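Local coordinates for 5,10-methylenetetrahydrofolate dehydrogenase (Bombyx mori, PDB 5ZF1), which probably oxidises 5,10-methylenetetrahydrofolate to 5,10-methenyltetrahydrofolate with NADP+ as the electron acceptor, a step of folate-dependent one-carbon metabolism, at residues Ala9-Ile14 / Gly278-Ala283. Sequence-based numbering, arbitrary orientation.
Sequences ALAMEI and GPMTVA. With SO4 (sulfate ion), chain F.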
loop_
_atom_site.group_PDB
_atom_site.type_symbol
_atom_site.label_atom_id
_atom_site.label_comp_id
_atom_site.label_asym_id
_atom_site.label_seq_id
_atom_site.Cartn_x
_atom_site.Cartn_y
_atom_site.Cartn_z
ATOM N N ALA B 9 -20.673 21.580 -2.627
ATOM C CA ALA B 9 -20.277 22.945 -2.308
ATOM C C ALA B 9 -18.774 23.045 -2.092
ATOM O O ALA B 9 -18.149 24.037 -2.486
ATOM C CB ALA B 9 -21.036 23.433 -1.074
ATOM N N LEU B 10 -18.170 22.031 -1.465
ATOM C CA LEU B 10 -16.722 22.053 -1.281
ATOM C C LEU B 10 -15.998 22.001 -2.620
ATOM O O LEU B 10 -14.983 22.686 -2.814
ATOM C CB LEU B 10 -16.285 20.886 -0.398
ATOM C CG LEU B 10 -14.786 20.820 -0.088
ATOM C CD1 LEU B 10 -14.319 22.126 0.527
ATOM C CD2 LEU B 10 -14.456 19.642 0.829
ATOM N N ALA B 11 -16.491 21.174 -3.543
ATOM C CA ALA B 11 -15.869 21.074 -4.858
ATOM C C ALA B 11 -15.894 22.417 -5.573
ATOM O O ALA B 11 -14.917 22.800 -6.221
ATOM C CB ALA B 11 -16.575 20.014 -5.700
ATOM N N MET B 12 -17.007 23.142 -5.463
ATOM C CA MET B 12 -17.060 24.498 -6.006
ATOM C C MET B 12 -15.967 25.381 -5.406
ATOM O O MET B 12 -15.248 26.071 -6.139
ATOM C CB MET B 12 -18.441 25.112 -5.774
ATOM C CG MET B 12 -18.643 26.449 -6.492
ATOM S SD MET B 12 -18.270 26.364 -8.263
ATOM C CE MET B 12 -19.258 24.948 -8.751
ATOM N N GLU B 13 -15.813 25.362 -4.075
ATOM C CA GLU B 13 -14.743 26.131 -3.438
ATOM C C GLU B 13 -13.386 25.751 -4.007
ATOM O O GLU B 13 -12.581 26.613 -4.366
ATOM C CB GLU B 13 -14.739 25.900 -1.924
ATOM C CG GLU B 13 -15.940 26.423 -1.164
ATOM C CD GLU B 13 -15.820 26.164 0.334
ATOM O OE1 GLU B 13 -14.719 26.375 0.892
ATOM O OE2 GLU B 13 -16.821 25.741 0.949
ATOM N N ILE B 14 -13.124 24.447 -4.099
ATOM C CA ILE B 14 -11.855 23.948 -4.619
ATOM C C ILE B 14 -11.654 24.368 -6.075
ATOM O O ILE B 14 -10.559 24.796 -6.465
ATOM C CB ILE B 14 -11.812 22.415 -4.438
ATOM C CG1 ILE B 14 -11.518 22.068 -2.976
ATOM C CG2 ILE B 14 -10.798 21.775 -5.344
ATOM C CD1 ILE B 14 -11.766 20.621 -2.643
ATOM N N GLY B 278 -18.855 12.608 -5.975
ATOM C CA GLY B 278 -18.617 12.671 -7.400
ATOM C C GLY B 278 -18.009 13.992 -7.832
ATOM O O GLY B 278 -16.939 14.038 -8.447
ATOM N N PRO B 279 -18.690 15.100 -7.526
ATOM C CA PRO B 279 -18.097 16.417 -7.816
ATOM C C PRO B 279 -16.742 16.634 -7.157
ATOM O O PRO B 279 -15.860 17.262 -7.757
ATOM C CB PRO B 279 -19.157 17.394 -7.287
ATOM C CG PRO B 279 -20.438 16.639 -7.376
ATOM C CD PRO B 279 -20.109 15.197 -7.138
ATOM N N MET B 280 -16.549 16.127 -5.934
ATOM C CA MET B 280 -15.246 16.217 -5.280
ATOM C C MET B 280 -14.189 15.402 -6.021
ATOM O O MET B 280 -13.036 15.832 -6.146
ATOM C CB MET B 280 -15.360 15.734 -3.833
ATOM C CG MET B 280 -15.820 16.772 -2.826
ATOM S SD MET B 280 -14.746 18.203 -2.703
ATOM C CE MET B 280 -13.291 17.464 -1.930
ATOM N N THR B 281 -14.550 14.204 -6.480
ATOM C CA THR B 281 -13.622 13.409 -7.280
ATOM C C THR B 281 -13.200 14.159 -8.540
ATOM O O THR B 281 -12.017 14.199 -8.893
ATOM C CB THR B 281 -14.270 12.066 -7.632
ATOM O OG1 THR B 281 -14.545 11.348 -6.424
ATOM C CG2 THR B 281 -13.361 11.243 -8.536
ATOM N N VAL B 282 -14.159 14.779 -9.225
ATOM C CA VAL B 282 -13.834 15.490 -10.457
ATOM C C VAL B 282 -12.915 16.674 -10.169
ATOM O O VAL B 282 -11.953 16.921 -10.907
ATOM C CB VAL B 282 -15.128 15.916 -11.175
ATOM C CG1 VAL B 282 -14.824 16.895 -12.274
ATOM C CG2 VAL B 282 -15.809 14.688 -11.772
ATOM N N ALA B 283 -13.182 17.406 -9.077
ATOM C CA ALA B 283 -12.305 18.507 -8.681
ATOM C C ALA B 283 -10.900 18.005 -8.382
ATOM O O ALA B 283 -9.912 18.658 -8.729
ATOM C CB ALA B 283 -12.873 19.233 -7.462
HETATM S S SO4 F . -22.304 11.419 -5.073
HETATM O O1 SO4 F . -22.968 12.719 -5.032
HETATM O O2 SO4 F . -21.502 11.251 -3.859
HETATM O O3 SO4 F . -23.299 10.355 -5.131
HETATM O O4 SO4 F . -21.480 11.367 -6.276
#
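M280 reaches across from helix 277-298 and lays its thioether against helix 7-26, where L10, A11 and I14 receive it. Its sulfur SD sits 3.5 Å from A11 N, a van der Waals touch on the backbone, and 3.7 Å from L10 CG. The terminal methyl CE goes further, to 3.6 Å from I14 CD1, the two side chains crossing at about a right angle, and also meets L10 CD2. M280 CB does not itself point at the partner helix; bends at chi2 and chi3 curl the chain so that SD and CE close on helix 7-26. L10 carries its CG anti to the backbone N (chi1 -178°), which puts CG beside the sulfur, while CD2 meets the methyl. Replacing L10 by an alanine would probably open a gap beside M280 and leave its terminal methyl freer to turn. A11 presents only a methyl, consistent with the close approach of the backbones: its CB faces the other helix, 3.5 Å from P279 O, with P279 CB and A283 CB also near. That carbonyl is already engaged in the helical bond from A283 N. One turn on, I14 CG2 meets A283 CB at 3.9 Å. With alanines A11 and A283 facing each other, the axes come within 8.3 Å and run nearly parallel, 18° apart. Helix 140-151 covers the same cluster, touching L10 through R151, I14 through E147 and M280 through A144. At the start of helix 277-298, G278 N joins G276 N and V277 N in binding a sulfate, probably a crystallisation additive. The contact thus joins a helix of the catalytic-domain family region to the last helix of the chain, from the NAD(P)-binding region. No hydrogen bond or salt bridge crosses between the segments, so their cohesion rests on buried apolar fit around the thioether and the A11 and A283 methyls.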